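Local coordinates for protein metallophosphoesterase (Sphaerobacter thermophilus, PDB 3RQZ) that binds zinc ions and, as a member of the YfcE-type metallophosphoesterases, probably hydrolyses phosphate esters, at residues A[31-41]-A[55-66]; A[11-19]-A[42-52]. One frame throughout, in Å; residues are numbered along the deposited sequence.

Interaction 1 (31-41 with 55-66) and interaction 2 (11-19 with 42-52) lie with their centres about 10 Å apart and meet at one zinc ion. Interaction 1 supplies Asp-37 OD2 and interaction 2 supplies Asp-11 OD1 and His-13 NE2, each 2.2 Å from the metal; His-152 completes the protein ligands, and water 3 lies at 2.5 Å from the zinc. Asp-37 is also a ligand of a second zinc, together with His-150. The loops after strands 6-9 and 31-34 are also tied by backbone: His-13 N is 2.8 Å from Asp-37 O and Ala-14 N 2.7 Å from Ile-38 O, both probable hydrogen bonds. Along the chain the four segments alternate.

Interaction 1 of 2, residues A[31-41]-A[55-66]; sequences DIWSLGDIVGY and LAPNISVIGNHD. With ZN (zinc ion), chain D.
The indole of Trp-33 takes Ile-59 over one face in a CH-pi contact, CG1 of Ile-59 lying 3.7 Å from the five-membered-ring centroid and almost on its normal, while Asp-31 OD2 lies in plane at the ring edge and accepts a weak bond from NE1. Asn-58 ND2 reaches the same OD2 at 2.9 Å, from above the carboxylate plane. The Tyr-41 and His-65 rings meet obliquely, their planes 49° apart. In the beta-alpha-beta unit 31-34, 45-55, 59-60, the strands about Ser-34 and Ser-60 run parallel, Ser-34 N bonding Ile-59 O and Val-61 N bonding Ser-34 O. Gly-36/Asp-37 and Gly-63 to Asp-66 are the GD and GNHD signatures of calcineurin-like phosphoesterases. With CG turned anti to the carbonyl carbon (chi1 -82°), Asp-37 sends OD2 to the zinc at 2.2 Å and OD1 to His-65 N at 2.8 Å. Asp-66 OD2 accepts from Gly-63 N at 2.7 Å and weakly from Asp-37 N, its OD1 from Val-39 N at 3.3 Å. An alanine in place of Asp-66 would probably leave these amides without their acceptor. Consistent with a second-shell role, Asp-66 holds the 37-39 backbone, whereas zinc and the His-65 amide fix both Asp-37 carboxylate oxygens.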
loop_
_atom_site.group_PDB
_atom_site.type_symbol
_atom_site.label_atom_id
_atom_site.label_comp_id
_atom_site.label_asym_id
_atom_site.label_seq_id
_atom_site.Cartn_x
_atom_site.Cartn_y
_atom_site.Cartn_z
ATOM N N ASP A 31 -9.347 3.018 -13.104
ATOM C CA ASP A 31 -7.911 2.727 -13.016
ATOM C C ASP A 31 -7.612 2.293 -11.587
ATOM O O ASP A 31 -8.376 2.576 -10.666
ATOM C CB ASP A 31 -7.044 3.947 -13.409
ATOM C CG ASP A 31 -5.593 3.570 -13.807
ATOM O OD1 ASP A 31 -5.246 2.362 -13.927
ATOM O OD2 ASP A 31 -4.782 4.511 -14.004
ATOM N N ILE A 32 -6.520 1.556 -11.426
ATOM C CA ILE A 32 -6.064 1.065 -10.128
ATOM C C ILE A 32 -4.590 1.455 -9.955
ATOM O O ILE A 32 -3.762 1.224 -10.857
ATOM C CB ILE A 32 -6.289 -0.449 -10.026
ATOM C CG1 ILE A 32 -7.810 -0.748 -10.022
ATOM C CG2 ILE A 32 -5.553 -1.061 -8.789
ATOM C CD1 ILE A 32 -8.176 -2.211 -10.311
ATOM N N TRP A 33 -4.264 2.096 -8.835
ATOM C CA TRP A 33 -2.880 2.485 -8.564
ATOM C C TRP A 33 -2.321 1.723 -7.372
ATOM O O TRP A 33 -2.962 1.681 -6.327
ATOM C CB TRP A 33 -2.758 3.970 -8.213
ATOM C CG TRP A 33 -3.228 4.960 -9.223
ATOM C CD1 TRP A 33 -3.563 4.741 -10.543
ATOM C CD2 TRP A 33 -3.362 6.358 -9.003
ATOM N NE1 TRP A 33 -3.928 5.932 -11.134
ATOM C CE2 TRP A 33 -3.796 6.940 -10.219
ATOM C CE3 TRP A 33 -3.157 7.185 -7.890
ATOM C CZ2 TRP A 33 -4.055 8.317 -10.348
ATOM C CZ3 TRP A 33 -3.406 8.579 -8.031
ATOM C CH2 TRP A 33 -3.861 9.110 -9.239
ATOM N N SER A 34 -1.135 1.138 -7.530
ATOM C CA SER A 34 -0.481 0.405 -6.446
ATOM C C SER A 34 0.699 1.199 -5.890
ATOM O O SER A 34 1.584 1.657 -6.637
ATOM C CB SER A 34 -0.017 -0.976 -6.934
ATOM O OG SER A 34 0.858 -1.612 -5.978
ATOM N N LEU A 35 0.718 1.357 -4.571
ATOM C CA LEU A 35 1.810 2.039 -3.917
ATOM C C LEU A 35 2.878 1.092 -3.369
ATOM O O LEU A 35 3.708 1.490 -2.557
ATOM C CB LEU A 35 1.247 2.961 -2.812
ATOM C CG LEU A 35 0.704 4.316 -3.240
ATOM C CD1 LEU A 35 -0.267 4.233 -4.423
ATOM C CD2 LEU A 35 0.049 5.102 -2.023
ATOM N N GLY A 36 2.900 -0.151 -3.835
ATOM C CA GLY A 36 4.029 -1.026 -3.507
ATOM C C GLY A 36 3.791 -1.899 -2.299
ATOM O O GLY A 36 2.700 -1.854 -1.684
ATOM N N ASP A 37 4.816 -2.688 -1.947
ATOM C CA ASP A 37 4.671 -3.776 -0.982
ATOM C C ASP A 37 3.530 -4.736 -1.370
ATOM O O ASP A 37 2.637 -5.039 -0.575
ATOM C CB ASP A 37 4.507 -3.256 0.457
ATOM C CG ASP A 37 5.837 -2.917 1.113
ATOM O OD1 ASP A 37 6.908 -3.030 0.470
ATOM O OD2 ASP A 37 5.823 -2.516 2.279
ATOM N N ILE A 38 3.605 -5.215 -2.613
ATOM C CA ILE A 38 2.771 -6.276 -3.114
ATOM C C ILE A 38 3.065 -7.621 -2.411
ATOM O O ILE A 38 2.182 -8.458 -2.278
ATOM C CB ILE A 38 3.026 -6.434 -4.621
ATOM C CG1 ILE A 38 2.954 -5.059 -5.324
ATOM C CG2 ILE A 38 2.037 -7.370 -5.232
ATOM C CD1 ILE A 38 3.349 -5.084 -6.842
ATOM N N VAL A 39 4.318 -7.830 -1.994
ATOM C CA VAL A 39 4.729 -9.113 -1.408
ATOM C C VAL A 39 5.264 -8.866 -0.020
ATOM O O VAL A 39 5.398 -7.707 0.407
ATOM C CB VAL A 39 5.825 -9.843 -2.267
ATOM C CG1 VAL A 39 5.340 -10.101 -3.717
ATOM C CG2 VAL A 39 7.141 -9.017 -2.282
ATOM N N GLY A 40 5.603 -9.956 0.666
ATOM C CA GLY A 40 6.125 -9.911 2.035
ATOM C C GLY A 40 5.017 -10.209 3.020
ATOM O O GLY A 40 3.881 -9.735 2.833
ATOM N N TYR A 41 5.320 -11.003 4.048
ATOM C CA TYR A 41 4.354 -11.358 5.110
ATOM C C TYR A 41 3.272 -12.369 4.705
ATOM O O TYR A 41 3.114 -13.391 5.360
ATOM C CB TYR A 41 3.648 -10.113 5.705
ATOM C CG TYR A 41 4.541 -9.051 6.284
ATOM C CD1 TYR A 41 5.557 -9.378 7.172
ATOM C CD2 TYR A 41 4.373 -7.709 5.933
ATOM C CE1 TYR A 41 6.376 -8.408 7.711
ATOM C CE2 TYR A 41 5.188 -6.714 6.475
ATOM C CZ TYR A 41 6.186 -7.079 7.358
ATOM O OH TYR A 41 7.009 -6.133 7.908
ATOM N N LEU A 55 -3.560 -5.103 -13.463
ATOM C CA LEU A 55 -4.546 -4.105 -13.032
ATOM C C LEU A 55 -4.045 -2.671 -12.853
ATOM O O LEU A 55 -4.845 -1.729 -12.858
ATOM C CB LEU A 55 -5.215 -4.557 -11.741
ATOM C CG LEU A 55 -6.087 -5.808 -11.845
ATOM C CD1 LEU A 55 -6.629 -6.142 -10.456
ATOM C CD2 LEU A 55 -7.232 -5.606 -12.827
ATOM N N ALA A 56 -2.731 -2.505 -12.684
ATOM C CA ALA A 56 -2.166 -1.184 -12.424
ATOM C C ALA A 56 -1.156 -0.812 -13.510
ATOM O O ALA A 56 0.029 -0.683 -13.226
ATOM C CB ALA A 56 -1.534 -1.153 -11.021
ATOM N N PRO A 57 -1.624 -0.639 -14.773
ATOM C CA PRO A 57 -0.665 -0.333 -15.859
ATOM C C PRO A 57 -0.073 1.095 -15.815
ATOM O O PRO A 57 0.954 1.340 -16.437
ATOM C CB PRO A 57 -1.503 -0.523 -17.137
ATOM C CG PRO A 57 -3.001 -0.223 -16.683
ATOM C CD PRO A 57 -2.999 -0.863 -15.286
ATOM N N ASN A 58 -0.705 2.025 -15.110
ATOM C CA ASN A 58 -0.226 3.417 -15.131
ATOM C C ASN A 58 0.580 3.812 -13.907
ATOM O O ASN A 58 1.587 4.512 -14.049
ATOM C CB ASN A 58 -1.408 4.398 -15.319
ATOM C CG ASN A 58 -2.123 4.192 -16.629
ATOM O OD1 ASN A 58 -1.504 4.216 -17.703
ATOM N ND2 ASN A 58 -3.435 3.988 -16.562
ATOM N N ILE A 59 0.136 3.403 -12.716
ATOM C CA ILE A 59 0.805 3.783 -11.472
ATOM C C ILE A 59 1.016 2.519 -10.640
ATOM O O ILE A 59 0.060 1.913 -10.172
ATOM C CB ILE A 59 0.007 4.853 -10.648
ATOM C CG1 ILE A 59 -0.205 6.152 -11.441
ATOM C CG2 ILE A 59 0.731 5.183 -9.293
ATOM C CD1 ILE A 59 0.997 7.032 -11.459
ATOM N N SER A 60 2.267 2.104 -10.502
ATOM C CA SER A 60 2.621 0.939 -9.695
ATOM C C SER A 60 4.062 1.175 -9.253
ATOM O O SER A 60 4.992 1.073 -10.061
ATOM C CB SER A 60 2.537 -0.352 -10.535
ATOM O OG SER A 60 2.843 -1.515 -9.751
ATOM N N VAL A 61 4.253 1.547 -7.986
ATOM C CA VAL A 61 5.571 1.901 -7.532
ATOM C C VAL A 61 6.081 0.793 -6.577
ATOM O O VAL A 61 5.294 0.030 -6.033
ATOM C CB VAL A 61 5.608 3.361 -6.893
ATOM C CG1 VAL A 61 5.216 4.445 -7.954
ATOM C CG2 VAL A 61 4.706 3.471 -5.672
ATOM N N ILE A 62 7.398 0.678 -6.437
ATOM C CA ILE A 62 8.001 -0.412 -5.697
ATOM C C ILE A 62 7.931 -0.049 -4.213
ATOM O O ILE A 62 8.025 1.144 -3.856
ATOM C CB ILE A 62 9.471 -0.640 -6.165
ATOM C CG1 ILE A 62 10.067 -1.868 -5.515
ATOM C CG2 ILE A 62 10.400 0.567 -5.858
ATOM C CD1 ILE A 62 10.507 -2.883 -6.495
ATOM N N GLY A 63 7.708 -1.058 -3.362
ATOM C CA GLY A 63 7.815 -0.895 -1.898
ATOM C C GLY A 63 9.116 -1.485 -1.365
ATOM O O GLY A 63 9.867 -2.139 -2.118
ATOM N N ASN A 64 9.409 -1.263 -0.078
ATOM C CA ASN A 64 10.661 -1.790 0.495
ATOM C C ASN A 64 10.691 -3.328 0.518
ATOM O O ASN A 64 11.753 -3.960 0.309
ATOM C CB ASN A 64 10.920 -1.195 1.902
ATOM C CG ASN A 64 9.724 -1.370 2.848
ATOM O OD1 ASN A 64 8.612 -0.940 2.544
ATOM N ND2 ASN A 64 9.968 -1.962 4.016
ATOM N N HIS A 65 9.548 -3.949 0.779
ATOM C CA HIS A 65 9.510 -5.445 0.738
ATOM C C HIS A 65 9.713 -6.031 -0.661
ATOM O O HIS A 65 10.419 -7.040 -0.808
ATOM C CB HIS A 65 8.241 -5.996 1.408
ATOM C CG HIS A 65 8.275 -5.843 2.885
ATOM N ND1 HIS A 65 8.620 -6.878 3.728
ATOM C CD2 HIS A 65 8.080 -4.752 3.670
ATOM C CE1 HIS A 65 8.610 -6.442 4.976
ATOM N NE2 HIS A 65 8.283 -5.158 4.971
ATOM N N ASP A 66 9.097 -5.415 -1.678
ATOM C CA ASP A 66 9.349 -5.806 -3.074
ATOM C C ASP A 66 10.843 -5.688 -3.390
ATOM O O ASP A 66 11.425 -6.599 -3.984
ATOM C CB ASP A 66 8.540 -4.948 -4.094
ATOM C CG ASP A 66 7.097 -4.710 -3.675
ATOM O OD1 ASP A 66 6.432 -5.705 -3.253
ATOM O OD2 ASP A 66 6.624 -3.532 -3.762
HETATM ZN ZN ZN D . 4.285 -2.454 3.884
HETATM O O HOH W 1 -2.544 2.183 -13.031
HETATM O O HOH W 2 3.231 -1.509 -6.983
HETATM O O HOH W 3 5.918 -2.967 5.638
#

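Interaction 2 of 2, residues A[11-19]-A[42-52]; sequences DVHANLVAL and GPRPRECVELV. With ZN (zinc ion), chain D.
Ala-14 O receives the amide of Arg-44 at 2.9 Å, in the carbonyl plane and on a lone pair, and a weak bond from Leu-16 N, just after the 12-15 turn. Arg-44 is the N-cap residue of helix 45-55, so this bond holds the start of that helix against the 11-19 loop. CB of Ala-14 touches Gly-42 O at 3.3 Å and, about perpendicular to that contact, Pro-45 N at 3.4 Å. Cys-48 SG packs against the turn and the start of helix 16-26, 3.6 Å from both Val-12 CG1 and Leu-16 N. Leu-16, its CG anti to the backbone N (chi1 178°), lays CB against the aliphatic start of Arg-44 and divides its methyls: CD2 meets Glu-47 CB, whereas CD1 touches Leu-51 CD1 at 3.6 Å, the two leucines crossing at about a right angle. Leu-19 runs past Leu-51 in the opposite sense, its CD2 3.8 Å from Leu-51 CD1. The Arg-44 guanidinium turns away, and NH1 bonds Pro-43 O. Asn-15 OD1 caps helix 16-26 through Ala-18 N and also bonds Thr-225. Val-12 to Asn-15 form a type I' turn, which carries His-13 toward the metal, its ND1 held by Val-39 O. Asp-11 and His-13 belong to the Asp-X-His motif that opens the calcineurin-like phosphoesterase fold, here backed by the N-terminal parts of helices 16-26 and 45-55.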
loop_
_atom_site.group_PDB
_atom_site.type_symbol
_atom_site.label_atom_id
_atom_site.label_comp_id
_atom_site.label_asym_id
_atom_site.label_seq_id
_atom_site.Cartn_x
_atom_site.Cartn_y
_atom_site.Cartn_z
ATOM N N ASP A 11 0.314 -1.816 0.105
ATOM C CA ASP A 11 0.663 -2.775 1.149
ATOM C C ASP A 11 -0.259 -3.994 1.130
ATOM O O ASP A 11 -0.789 -4.440 2.157
ATOM C CB ASP A 11 0.748 -2.065 2.530
ATOM C CG ASP A 11 1.785 -0.936 2.542
ATOM O OD1 ASP A 11 3.004 -1.237 2.631
ATOM O OD2 ASP A 11 1.387 0.257 2.445
ATOM N N VAL A 12 -0.439 -4.526 -0.068
ATOM C CA VAL A 12 -1.159 -5.772 -0.269
ATOM C C VAL A 12 -0.461 -6.913 0.494
ATOM O O VAL A 12 -1.110 -7.749 1.138
ATOM C CB VAL A 12 -1.296 -6.073 -1.783
ATOM C CG1 VAL A 12 -1.869 -7.494 -1.998
ATOM C CG2 VAL A 12 -2.186 -4.976 -2.446
ATOM N N HIS A 13 0.865 -6.939 0.449
ATOM C CA HIS A 13 1.608 -7.896 1.252
ATOM C C HIS A 13 1.097 -9.312 1.057
ATOM O O HIS A 13 0.820 -10.026 2.024
ATOM C CB HIS A 13 1.630 -7.479 2.744
ATOM C CG HIS A 13 2.641 -6.410 3.040
ATOM N ND1 HIS A 13 3.980 -6.562 2.752
ATOM C CD2 HIS A 13 2.505 -5.167 3.563
ATOM C CE1 HIS A 13 4.632 -5.462 3.103
ATOM N NE2 HIS A 13 3.757 -4.596 3.587
ATOM N N ALA A 14 0.941 -9.702 -0.210
ATOM C CA ALA A 14 0.695 -11.083 -0.556
ATOM C C ALA A 14 -0.597 -11.630 0.076
ATOM O O ALA A 14 -0.771 -12.836 0.222
ATOM C CB ALA A 14 1.955 -11.932 -0.160
ATOM N N ASN A 15 -1.507 -10.728 0.437
ATOM C CA ASN A 15 -2.786 -11.119 1.021
ATOM C C ASN A 15 -3.855 -11.107 -0.093
ATOM O O ASN A 15 -4.558 -10.117 -0.306
ATOM C CB ASN A 15 -3.134 -10.189 2.198
ATOM C CG ASN A 15 -4.302 -10.703 3.060
ATOM O OD1 ASN A 15 -5.148 -11.497 2.622
ATOM N ND2 ASN A 15 -4.330 -10.253 4.301
ATOM N N LEU A 16 -3.933 -12.223 -0.807
ATOM C CA LEU A 16 -4.803 -12.374 -1.982
ATOM C C LEU A 16 -6.267 -12.276 -1.587
ATOM O O LEU A 16 -7.053 -11.640 -2.283
ATOM C CB LEU A 16 -4.542 -13.726 -2.695
ATOM C CG LEU A 16 -5.407 -14.074 -3.934
ATOM C CD1 LEU A 16 -5.269 -13.032 -5.023
ATOM C CD2 LEU A 16 -5.057 -15.441 -4.467
ATOM N N VAL A 17 -6.620 -12.861 -0.449
ATOM C CA VAL A 17 -8.011 -12.842 -0.006
ATOM C C VAL A 17 -8.424 -11.365 0.239
ATOM O O VAL A 17 -9.494 -10.951 -0.187
ATOM C CB VAL A 17 -8.211 -13.698 1.242
ATOM C CG1 VAL A 17 -9.650 -13.635 1.757
ATOM C CG2 VAL A 17 -7.808 -15.165 0.928
ATOM N N ALA A 18 -7.573 -10.593 0.915
ATOM C CA ALA A 18 -7.888 -9.202 1.196
ATOM C C ALA A 18 -7.916 -8.395 -0.116
ATOM O O ALA A 18 -8.787 -7.561 -0.302
ATOM C CB ALA A 18 -6.866 -8.591 2.190
ATOM N N LEU A 19 -6.980 -8.664 -1.023
ATOM C CA LEU A 19 -6.991 -7.991 -2.328
ATOM C C LEU A 19 -8.281 -8.279 -3.139
ATOM O O LEU A 19 -8.895 -7.368 -3.691
ATOM C CB LEU A 19 -5.729 -8.335 -3.143
ATOM C CG LEU A 19 -5.580 -7.620 -4.490
ATOM C CD1 LEU A 19 -5.651 -6.073 -4.346
ATOM C CD2 LEU A 19 -4.255 -8.029 -5.182
ATOM N N GLY A 42 2.521 -12.087 3.640
ATOM C CA GLY A 42 1.361 -12.918 3.284
ATOM C C GLY A 42 1.679 -14.177 2.477
ATOM O O GLY A 42 2.797 -14.348 1.999
ATOM N N PRO A 43 0.683 -15.075 2.333
ATOM C CA PRO A 43 0.851 -16.401 1.725
ATOM C C PRO A 43 0.762 -16.485 0.206
ATOM O O PRO A 43 0.986 -17.562 -0.352
ATOM C CB PRO A 43 -0.321 -17.199 2.334
ATOM C CG PRO A 43 -1.404 -16.159 2.443
ATOM C CD PRO A 43 -0.708 -14.850 2.783
ATOM N N ARG A 44 0.435 -15.382 -0.467
ATOM C CA ARG A 44 0.184 -15.464 -1.912
ATOM C C ARG A 44 0.944 -14.406 -2.701
ATOM O O ARG A 44 0.327 -13.618 -3.432
ATOM C CB ARG A 44 -1.337 -15.403 -2.225
ATOM C CG ARG A 44 -2.182 -16.626 -1.749
ATOM C CD ARG A 44 -1.832 -17.926 -2.493
ATOM N NE ARG A 44 -2.597 -19.100 -2.026
ATOM C CZ ARG A 44 -2.179 -19.973 -1.116
ATOM N NH1 ARG A 44 -1.004 -19.799 -0.516
ATOM N NH2 ARG A 44 -2.956 -21.013 -0.780
ATOM N N PRO A 45 2.286 -14.373 -2.569
ATOM C CA PRO A 45 3.016 -13.317 -3.302
ATOM C C PRO A 45 2.921 -13.407 -4.824
ATOM O O PRO A 45 2.778 -12.354 -5.478
ATOM C CB PRO A 45 4.469 -13.463 -2.808
ATOM C CG PRO A 45 4.530 -14.909 -2.266
ATOM C CD PRO A 45 3.176 -15.163 -1.700
ATOM N N ARG A 46 2.969 -14.613 -5.408
ATOM C CA ARG A 46 2.913 -14.705 -6.872
ATOM C C ARG A 46 1.597 -14.163 -7.398
ATOM O O ARG A 46 1.566 -13.367 -8.340
ATOM C CB ARG A 46 3.090 -16.147 -7.347
ATOM C CG ARG A 46 4.501 -16.654 -7.163
ATOM C CD ARG A 46 4.704 -18.000 -7.908
ATOM N NE ARG A 46 3.843 -19.027 -7.330
ATOM C CZ ARG A 46 4.182 -19.817 -6.307
ATOM N NH1 ARG A 46 5.393 -19.736 -5.759
ATOM N NH2 ARG A 46 3.314 -20.712 -5.837
ATOM N N GLU A 47 0.507 -14.619 -6.782
ATOM C CA GLU A 47 -0.832 -14.274 -7.252
ATOM C C GLU A 47 -1.076 -12.754 -7.120
ATOM O O GLU A 47 -1.716 -12.134 -7.996
ATOM C CB GLU A 47 -1.880 -15.087 -6.455
ATOM C CG GLU A 47 -1.862 -16.600 -6.700
ATOM C CD GLU A 47 -0.840 -17.371 -5.841
ATOM O OE1 GLU A 47 -0.045 -16.774 -5.070
ATOM O OE2 GLU A 47 -0.808 -18.602 -5.956
ATOM N N CYS A 48 -0.546 -12.140 -6.056
ATOM C CA CYS A 48 -0.733 -10.708 -5.869
ATOM C C CYS A 48 0.082 -9.917 -6.891
ATOM O O CYS A 48 -0.424 -8.932 -7.435
ATOM C CB CYS A 48 -0.475 -10.247 -4.425
ATOM S SG CYS A 48 -1.711 -10.855 -3.251
ATOM N N VAL A 49 1.310 -10.357 -7.195
ATOM C CA VAL A 49 2.098 -9.686 -8.230
ATOM C C VAL A 49 1.411 -9.807 -9.594
ATOM O O VAL A 49 1.349 -8.842 -10.361
ATOM C CB VAL A 49 3.558 -10.262 -8.337
ATOM C CG1 VAL A 49 4.264 -9.772 -9.614
ATOM C CG2 VAL A 49 4.358 -9.896 -7.125
ATOM N N GLU A 50 0.916 -10.998 -9.907
ATOM C CA GLU A 50 0.262 -11.220 -11.200
ATOM C C GLU A 50 -0.937 -10.294 -11.381
ATOM O O GLU A 50 -1.094 -9.673 -12.444
ATOM C CB GLU A 50 -0.116 -12.699 -11.381
ATOM C CG GLU A 50 1.132 -13.584 -11.502
ATOM C CD GLU A 50 0.861 -15.068 -11.304
ATOM O OE1 GLU A 50 -0.310 -15.476 -11.384
ATOM O OE2 GLU A 50 1.828 -15.841 -11.099
ATOM N N LEU A 51 -1.739 -10.159 -10.331
ATOM C CA LEU A 51 -2.904 -9.271 -10.344
ATOM C C LEU A 51 -2.573 -7.792 -10.480
ATOM O O LEU A 51 -3.127 -7.096 -11.348
ATOM C CB LEU A 51 -3.707 -9.431 -9.056
ATOM C CG LEU A 51 -4.678 -10.588 -9.044
ATOM C CD1 LEU A 51 -5.316 -10.652 -7.693
ATOM C CD2 LEU A 51 -5.719 -10.353 -10.083
ATOM N N VAL A 52 -1.692 -7.310 -9.600
ATOM C CA VAL A 52 -1.267 -5.904 -9.642
ATOM C C VAL A 52 -0.650 -5.528 -11.003
ATOM O O VAL A 52 -0.925 -4.431 -11.553
ATOM C CB VAL A 52 -0.320 -5.539 -8.452
ATOM C CG1 VAL A 52 0.338 -4.142 -8.679
ATOM C CG2 VAL A 52 -1.108 -5.539 -7.138
HETATM ZN ZN ZN D . 4.285 -2.454 3.884
HETATM O O HOH W 3 5.918 -2.967 5.638
#